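Local coordinates for Alr4995 protein (Nostoc sp., PDB 6LRF), which catalyses, as the bifunctional enzyme AgrE, the breakdown of arginine to ornithine (arginine dihydrolase) and the conversion of ornithine to proline (ornithine cyclodeaminase), at residues P12-V17 with S32-A37; L82-H87 with L111-P116; Q476-L481 with Q689-L694. One frame throughout, in Å; residues are numbered along the deposited sequence.

Interaction 1: P12-V17 with S32-A37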
# COMPACT_ATOMS: atom_id res chain seq x y z
N PRO B 12 -10.21 30.97 -47.91
CA PRO B 12 -10.75 31.16 -46.56
C PRO B 12 -11.73 32.33 -46.42
O PRO B 12 -11.73 32.95 -45.35
CB PRO B 12 -9.49 31.44 -45.73
CG PRO B 12 -8.53 32.02 -46.69
CD PRO B 12 -8.79 31.34 -47.99
N ASP B 13 -12.54 32.60 -47.44
CA ASP B 13 -13.43 33.77 -47.44
C ASP B 13 -14.40 33.78 -46.25
O ASP B 13 -14.78 34.85 -45.76
CB ASP B 13 -14.23 33.84 -48.75
CG ASP B 13 -13.37 34.28 -49.95
OD1 ASP B 13 -12.13 34.29 -49.85
OD2 ASP B 13 -13.96 34.61 -51.01
N HIS B 14 -14.81 32.60 -45.78
CA HIS B 14 -15.72 32.50 -44.64
C HIS B 14 -15.22 31.49 -43.61
O HIS B 14 -16.00 30.78 -42.98
CB HIS B 14 -17.12 32.13 -45.12
CG HIS B 14 -17.62 32.99 -46.24
ND1 HIS B 14 -18.05 32.47 -47.44
CD2 HIS B 14 -17.73 34.33 -46.34
CE1 HIS B 14 -18.42 33.46 -48.23
NE2 HIS B 14 -18.23 34.60 -47.59
N TYR B 15 -13.90 31.43 -43.46
CA TYR B 15 -13.31 30.53 -42.49
C TYR B 15 -13.41 31.14 -41.11
O TYR B 15 -13.29 32.36 -40.93
CB TYR B 15 -11.86 30.21 -42.86
CG TYR B 15 -11.11 29.42 -41.81
CD1 TYR B 15 -11.36 28.06 -41.60
CD2 TYR B 15 -10.12 30.02 -41.03
CE1 TYR B 15 -10.67 27.34 -40.65
CE2 TYR B 15 -9.42 29.30 -40.07
CZ TYR B 15 -9.69 27.96 -39.88
OH TYR B 15 -8.99 27.25 -38.93
N ASP B 16 -13.63 30.27 -40.13
CA ASP B 16 -13.81 30.66 -38.75
C ASP B 16 -13.76 29.36 -37.94
O ASP B 16 -13.77 28.27 -38.51
CB ASP B 16 -15.14 31.39 -38.55
CG ASP B 16 -15.25 32.09 -37.20
OD1 ASP B 16 -14.23 32.59 -36.68
OD2 ASP B 16 -16.39 32.14 -36.66
N VAL B 17 -13.68 29.47 -36.62
CA VAL B 17 -13.98 28.32 -35.78
C VAL B 17 -15.36 28.57 -35.16
O VAL B 17 -15.48 29.25 -34.14
CB VAL B 17 -12.89 28.08 -34.72
CG1 VAL B 17 -13.22 26.85 -33.89
CG2 VAL B 17 -11.53 27.89 -35.40
N SER B 32 -10.50 33.36 -34.45
CA SER B 32 -9.77 33.21 -35.70
C SER B 32 -9.52 34.54 -36.42
O SER B 32 -10.47 35.23 -36.81
CB SER B 32 -10.51 32.26 -36.64
OG SER B 32 -9.82 32.11 -37.87
N SER B 33 -8.25 34.90 -36.60
CA SER B 33 -7.88 36.07 -37.38
C SER B 33 -8.04 35.76 -38.86
O SER B 33 -7.17 35.14 -39.47
CB SER B 33 -6.44 36.50 -37.08
OG SER B 33 -6.00 37.46 -38.03
N ARG B 34 -9.15 36.20 -39.45
CA ARG B 34 -9.43 35.90 -40.84
C ARG B 34 -8.34 36.45 -41.77
O ARG B 34 -8.04 35.85 -42.81
CB ARG B 34 -10.80 36.44 -41.25
CG ARG B 34 -11.21 35.96 -42.64
CD ARG B 34 -12.61 36.40 -42.99
NE ARG B 34 -13.62 35.58 -42.32
CZ ARG B 34 -14.92 35.68 -42.55
NH1 ARG B 34 -15.79 34.90 -41.90
NH2 ARG B 34 -15.37 36.56 -43.44
N ASP B 35 -7.72 37.56 -41.39
CA ASP B 35 -6.72 38.17 -42.25
C ASP B 35 -5.36 37.47 -42.17
O ASP B 35 -4.56 37.52 -43.11
CB ASP B 35 -6.60 39.67 -41.93
CG ASP B 35 -7.88 40.43 -42.26
OD1 ASP B 35 -8.34 40.35 -43.43
OD2 ASP B 35 -8.44 41.10 -41.37
N ARG B 36 -5.09 36.80 -41.05
CA ARG B 36 -3.89 35.97 -40.97
C ARG B 36 -4.13 34.62 -41.66
O ARG B 36 -3.20 34.01 -42.21
CB ARG B 36 -3.46 35.77 -39.51
CG ARG B 36 -2.03 35.27 -39.36
CD ARG B 36 -1.68 34.93 -37.91
NE ARG B 36 -1.60 36.12 -37.06
CZ ARG B 36 -2.45 36.41 -36.08
NH1 ARG B 36 -3.46 35.59 -35.81
NH2 ARG B 36 -2.28 37.51 -35.36
N ALA B 37 -5.38 34.16 -41.62
CA ALA B 37 -5.78 32.94 -42.30
C ALA B 37 -5.66 33.11 -43.81
O ALA B 37 -5.12 32.24 -44.51
CB ALA B 37 -7.20 32.55 -41.91
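Pro12 meets Ala37 and Arg34 at the start of helix 34-49. Its ring carbon CG lies 4.1 Å from Ala37 O, and its carbonyl oxygen accepts Tyr15 N, a bond that closes a local turn. Asp13 contributes backbone: its O stands over one face of the Arg34 guanidinium, 2.9 Å from NH2, a close polar contact but too poorly angled for a hydrogen bond. His14 CA lies over a face of the same group, 3.6 Å from Arg34 NH1, while the imidazole turns its edge toward NH2. Tyr15 presents O near the guanidinium plane, 3.5 Å from Arg34 NE. A bend in the arginine chain (chi3 -77°) lays the flat group along these three residues.

With CG anti to the backbone N (chi1 172°), the Tyr15 ring passes obliquely by the helix start: CE2 is 3.6 Å from Ser32 OG and CD2 is 4.0 Å from Ala37 CB. Ser32 OG is buried without a polar partner in the model. Asp16 reaches Ser32 through OD1, 3.7 Å from CB, whereas OD2 bonds His30. Val17, backbone-bonded to His30, puts its N near Ser32 CB. On the helix side Ser33 is the N-cap, its OG accepting Arg36 N at 3.2 Å.

The loop following strand 6-9 thus packs on the first turn of helix 34-49 in the part of the chain related to dimethylarginine dimethylhydrolase. Helix 253-256 packs against the contact: Phe255 meets Tyr15 and Pro12, the backbone O of Glu254 is hydrogen-bonded to the Tyr15 hydroxyl, and its carboxylate forms a salt bridge with Arg36.

Interaction 2: L82-H87 with L111-P116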
# COMPACT_ATOMS: atom_id res chain seq x y z
N LEU B 82 -17.57 10.24 -52.82
CA LEU B 82 -17.93 11.45 -52.10
C LEU B 82 -17.85 11.22 -50.59
O LEU B 82 -18.30 10.20 -50.10
CB LEU B 82 -19.34 11.87 -52.50
CG LEU B 82 -19.84 13.25 -52.08
CD1 LEU B 82 -19.09 14.34 -52.83
CD2 LEU B 82 -21.35 13.35 -52.34
N SER B 83 -17.31 12.18 -49.86
CA SER B 83 -17.39 12.10 -48.41
C SER B 83 -18.82 12.16 -47.91
O SER B 83 -19.65 12.92 -48.43
CB SER B 83 -16.57 13.20 -47.76
OG SER B 83 -15.19 12.93 -47.90
N ARG B 84 -19.10 11.34 -46.90
CA ARG B 84 -20.28 11.50 -46.08
C ARG B 84 -19.80 11.85 -44.66
O ARG B 84 -19.22 11.01 -43.96
CB ARG B 84 -21.14 10.23 -46.08
CG ARG B 84 -22.39 10.29 -45.19
CD ARG B 84 -23.22 11.55 -45.42
NE ARG B 84 -24.44 11.59 -44.61
CZ ARG B 84 -25.30 12.60 -44.59
NH1 ARG B 84 -26.39 12.54 -43.83
NH2 ARG B 84 -25.09 13.68 -45.34
N PHE B 85 -20.00 13.10 -44.24
CA PHE B 85 -19.42 13.55 -42.97
C PHE B 85 -20.21 13.00 -41.78
O PHE B 85 -21.42 12.84 -41.86
CB PHE B 85 -19.34 15.09 -42.89
CG PHE B 85 -18.34 15.71 -43.83
CD1 PHE B 85 -17.01 15.83 -43.47
CD2 PHE B 85 -18.73 16.15 -45.09
CE1 PHE B 85 -16.07 16.40 -44.33
CE2 PHE B 85 -17.80 16.72 -45.97
CZ PHE B 85 -16.46 16.85 -45.59
N LEU B 86 -19.49 12.70 -40.70
CA LEU B 86 -20.11 12.25 -39.45
C LEU B 86 -20.93 13.37 -38.82
O LEU B 86 -22.10 13.19 -38.50
CB LEU B 86 -19.03 11.78 -38.48
CG LEU B 86 -19.45 11.45 -37.04
CD1 LEU B 86 -20.38 10.25 -37.03
CD2 LEU B 86 -18.22 11.19 -36.20
N HIS B 87 -20.31 14.53 -38.66
CA HIS B 87 -20.91 15.67 -37.97
C HIS B 87 -21.74 16.54 -38.88
O HIS B 87 -21.28 16.93 -39.96
CB HIS B 87 -19.82 16.52 -37.31
CG HIS B 87 -19.13 15.83 -36.18
ND1 HIS B 87 -17.82 15.39 -36.26
CD2 HIS B 87 -19.56 15.50 -34.95
CE1 HIS B 87 -17.47 14.83 -35.12
NE2 HIS B 87 -18.51 14.88 -34.30
N LEU B 111 -21.90 7.01 -50.53
CA LEU B 111 -22.13 5.97 -49.53
C LEU B 111 -23.54 6.10 -48.97
O LEU B 111 -24.13 7.18 -49.06
CB LEU B 111 -21.09 6.09 -48.42
CG LEU B 111 -19.73 5.70 -49.00
CD1 LEU B 111 -18.63 6.54 -48.44
CD2 LEU B 111 -19.48 4.24 -48.73
N PRO B 112 -24.09 5.00 -48.42
CA PRO B 112 -25.29 5.08 -47.57
C PRO B 112 -25.21 6.28 -46.62
O PRO B 112 -24.11 6.63 -46.18
CB PRO B 112 -25.25 3.76 -46.79
CG PRO B 112 -24.57 2.80 -47.73
CD PRO B 112 -23.57 3.62 -48.54
N LYS B 113 -26.33 6.93 -46.32
CA LYS B 113 -26.24 8.20 -45.59
C LYS B 113 -25.83 8.01 -44.12
O LYS B 113 -25.36 8.96 -43.48
CB LYS B 113 -27.56 8.99 -45.69
CG LYS B 113 -27.75 9.64 -47.07
CD LYS B 113 -28.62 10.89 -47.05
CE LYS B 113 -27.80 12.14 -47.41
NZ LYS B 113 -27.56 12.35 -48.87
N ASP B 114 -25.97 6.80 -43.60
CA ASP B 114 -25.56 6.52 -42.22
C ASP B 114 -24.21 5.82 -42.17
O ASP B 114 -23.88 5.14 -41.19
CB ASP B 114 -26.62 5.67 -41.52
CG ASP B 114 -26.66 4.26 -42.07
OD1 ASP B 114 -26.47 4.10 -43.29
OD2 ASP B 114 -26.90 3.32 -41.28
N LEU B 115 -23.41 5.97 -43.22
CA LEU B 115 -22.11 5.32 -43.29
C LEU B 115 -21.03 6.35 -43.57
O LEU B 115 -20.65 6.57 -44.72
CB LEU B 115 -22.13 4.25 -44.37
CG LEU B 115 -20.99 3.24 -44.36
CD1 LEU B 115 -20.92 2.63 -42.98
CD2 LEU B 115 -21.28 2.16 -45.40
N PRO B 116 -20.55 7.01 -42.52
CA PRO B 116 -19.60 8.12 -42.70
C PRO B 116 -18.25 7.71 -43.29
O PRO B 116 -17.73 6.61 -43.06
CB PRO B 116 -19.43 8.68 -41.27
CG PRO B 116 -20.04 7.68 -40.36
CD PRO B 116 -21.07 6.94 -41.14
O HOH W 1 -20.92 9.40 -49.85
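The Arg84 guanidinium has Lys113 CE over one face, 3.6 Å above the plane and offset toward the rim. At its edge NE donates to Lys113 O, 3.0 Å away with an N-H...O angle of 159°; the oxygen lies close to the guanidinium plane, and the donor in turn meets a lone pair in the carbonyl plane. A second edge atom, NH2, is in a salt bridge with Glu94, which probably offsets the like charge of Lys113 NZ, 4.5 Å from that NH2. The bend at chi2 (49°) swings the outer arginine chain toward this carbonyl. With the arginine cut back to an alanine, Lys113 O would probably lose this donor and Glu94 its charged mate.

Lys113 sits inside a type I turn, Pro112 to Leu115, that follows strand 107-109. In this domain, related to dimethylarginine dimethylhydrolase of the GME family, that strand pairs with strand 79-82 through backbone bonds of Leu82 and Tyr109. Where the two segments part, a water takes over, donating to Leu82 O and accepting from Leu111 N at 2.7 Å; Leu111 CD1 also packs 4.0 Å from Leu82 O. Further along, Pro116 CA makes a C-H...O contact with Arg84 O at 3.2 Å, and Pro116 CB meets Leu86 CB at 4.2 Å. Within the turn, Asp114 O accepts a hydrogen bond from Gln326 NE2 of the second subunit.

Interaction 3: Q476-L481 with Q689-L694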
# COMPACT_ATOMS: atom_id res chain seq x y z
N GLN B 476 23.72 7.54 -8.44
CA GLN B 476 24.77 6.73 -7.85
C GLN B 476 24.95 5.42 -8.60
O GLN B 476 26.08 5.02 -8.87
CB GLN B 476 24.49 6.50 -6.36
CG GLN B 476 24.43 7.82 -5.59
CD GLN B 476 23.84 7.69 -4.19
OE1 GLN B 476 23.50 6.60 -3.74
NE2 GLN B 476 23.71 8.83 -3.51
N VAL B 477 23.85 4.76 -8.96
CA VAL B 477 23.93 3.49 -9.71
C VAL B 477 24.53 3.67 -11.11
O VAL B 477 25.34 2.85 -11.55
CB VAL B 477 22.54 2.81 -9.83
CG1 VAL B 477 22.65 1.54 -10.61
CG2 VAL B 477 21.98 2.50 -8.46
N ALA B 478 24.15 4.74 -11.81
CA ALA B 478 24.68 5.01 -13.16
C ALA B 478 26.18 5.17 -13.12
O ALA B 478 26.90 4.67 -13.99
CB ALA B 478 24.03 6.26 -13.77
N TRP B 479 26.66 5.86 -12.10
CA TRP B 479 28.10 6.08 -11.95
C TRP B 479 28.85 4.78 -11.63
O TRP B 479 29.90 4.50 -12.23
CB TRP B 479 28.36 7.12 -10.87
CG TRP B 479 29.71 7.73 -10.95
CD1 TRP B 479 30.54 7.77 -12.04
CD2 TRP B 479 30.39 8.40 -9.89
NE1 TRP B 479 31.71 8.43 -11.71
CE2 TRP B 479 31.64 8.82 -10.40
CE3 TRP B 479 30.07 8.69 -8.57
CZ2 TRP B 479 32.56 9.52 -9.62
CZ3 TRP B 479 30.99 9.38 -7.80
CH2 TRP B 479 32.22 9.79 -8.33
N GLU B 480 28.33 4.01 -10.67
CA GLU B 480 28.92 2.72 -10.31
C GLU B 480 28.93 1.83 -11.54
O GLU B 480 29.90 1.14 -11.82
CB GLU B 480 28.13 2.05 -9.18
CG GLU B 480 28.17 2.76 -7.81
CD GLU B 480 27.02 2.34 -6.87
OE1 GLU B 480 26.12 1.60 -7.33
OE2 GLU B 480 27.01 2.77 -5.69
N LEU B 481 27.85 1.90 -12.31
CA LEU B 481 27.68 1.05 -13.48
C LEU B 481 28.67 1.35 -14.61
O LEU B 481 29.21 0.44 -15.21
CB LEU B 481 26.25 1.19 -14.00
CG LEU B 481 25.68 0.09 -14.88
CD1 LEU B 481 26.12 -1.27 -14.40
CD2 LEU B 481 24.18 0.20 -14.80
N GLN B 689 19.08 7.69 -19.38
CA GLN B 689 19.30 9.12 -19.53
C GLN B 689 20.56 9.52 -18.79
O GLN B 689 21.40 10.25 -19.31
CB GLN B 689 18.11 9.92 -19.01
CG GLN B 689 16.89 9.88 -19.90
CD GLN B 689 15.65 10.35 -19.18
OE1 GLN B 689 14.54 9.88 -19.44
NE2 GLN B 689 15.83 11.27 -18.24
N GLN B 690 20.70 9.02 -17.57
CA GLN B 690 21.84 9.37 -16.74
C GLN B 690 23.16 8.82 -17.27
O GLN B 690 24.21 9.42 -17.07
CB GLN B 690 21.61 8.90 -15.31
CG GLN B 690 22.54 9.53 -14.31
CD GLN B 690 22.24 11.00 -14.10
OE1 GLN B 690 21.28 11.55 -14.64
NE2 GLN B 690 23.08 11.66 -13.31
N LEU B 691 23.09 7.68 -17.96
CA LEU B 691 24.29 7.07 -18.54
C LEU B 691 24.76 7.82 -19.77
O LEU B 691 25.92 7.74 -20.16
CB LEU B 691 24.04 5.61 -18.91
CG LEU B 691 24.10 4.62 -17.76
CD1 LEU B 691 23.37 3.36 -18.17
CD2 LEU B 691 25.54 4.31 -17.41
N ASP B 692 23.83 8.53 -20.40
CA ASP B 692 24.16 9.30 -21.58
C ASP B 692 24.89 10.59 -21.17
O ASP B 692 25.83 11.02 -21.84
CB ASP B 692 22.90 9.60 -22.38
CG ASP B 692 22.36 8.37 -23.09
OD1 ASP B 692 23.19 7.49 -23.46
OD2 ASP B 692 21.13 8.28 -23.29
N LYS B 693 24.44 11.18 -20.07
CA LYS B 693 25.07 12.38 -19.54
C LYS B 693 26.52 12.13 -19.15
O LYS B 693 27.34 13.04 -19.18
CB LYS B 693 24.28 12.89 -18.33
CG LYS B 693 22.84 13.21 -18.63
CD LYS B 693 22.15 13.88 -17.46
CE LYS B 693 20.69 14.14 -17.78
NZ LYS B 693 20.02 14.91 -16.69
N LEU B 694 26.83 10.89 -18.80
CA LEU B 694 28.17 10.52 -18.35
C LEU B 694 29.19 10.37 -19.48
O LEU B 694 30.33 10.82 -19.35
CB LEU B 694 28.12 9.21 -17.57
CG LEU B 694 27.51 9.27 -16.18
CD1 LEU B 694 27.73 7.94 -15.47
CD2 LEU B 694 28.12 10.41 -15.38
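Ala478 is the bump of this contact. Its CB enters a shallow hollow on helix 680-694 bounded by Gln690, Leu691 and Leu694, with CG of Gln690 at 3.6 Å, CG of Leu691 at 4.3 Å and CD1 of Leu694 at 4.4 Å. The methyl is small enough for the segment axes to come within 9.2 Å, and Ala478 and Leu691 are the pair whose CA atoms lie nearest each other.

Gln690 forms one wall with the carbon part of its chain: CG stands anti to the backbone N (chi1 -164°) and the bend that follows carries the side chain along helix 467-486, where it also touches Val474 and Glu475. The two leucines interlock in the reverse sense. Leu691 brings CD2 to 3.7 Å from Ala478 O, and Leu694 brings CD1 to the same separation from that oxygen. The Leu694 methyl then settles against the backbone of the next residue, 4.0 Å from Trp479 CA, and approaches the indole obliquely.

These helices belong to the Rossmann-type domain, whose parallel sheet has strand order 3-2-1-4-5-6. Helix 467-486 leads into the central strand 491-495, whereas helix 680-694 follows the edge strand 673-677 and closes the domain. Their segments cross at -53°, a value consistent with ridges-into-grooves packing in which rows of residues four apart intermesh; Gln690 and Leu694 form such a row, lying against the row of Val474, Ala478 and Arg482.

Toward the sheet, Val477 packs on Val653 and Leu481 on Met629. Tyr516 touches both Leu481 and Leu691 beside the crossing. On another flank Trp479 meets Trp24 of the third subunit edge-to-face and packs on Arg165 of that subunit.

Interactions 1 and 2 share the dihydrolase-like part of the chain, their centres 26 Å apart and their nearest atoms about 13 Å, so they are separate packing sites. Interaction 3 lies in the Rossmann-type region, its centre 51 Å from that of interaction 1 and 55 Å from that of interaction 2, which is on the opposite side of the chain's centre. The assembly links them differently: no other chain touches interaction 1, a second subunit borders interaction 2, and a third reaches interaction 3 with Trp24, a residue between segments 12-17 and 32-37 in sequence. The structure is unliganded, and no catalytic role is evident for these contacts.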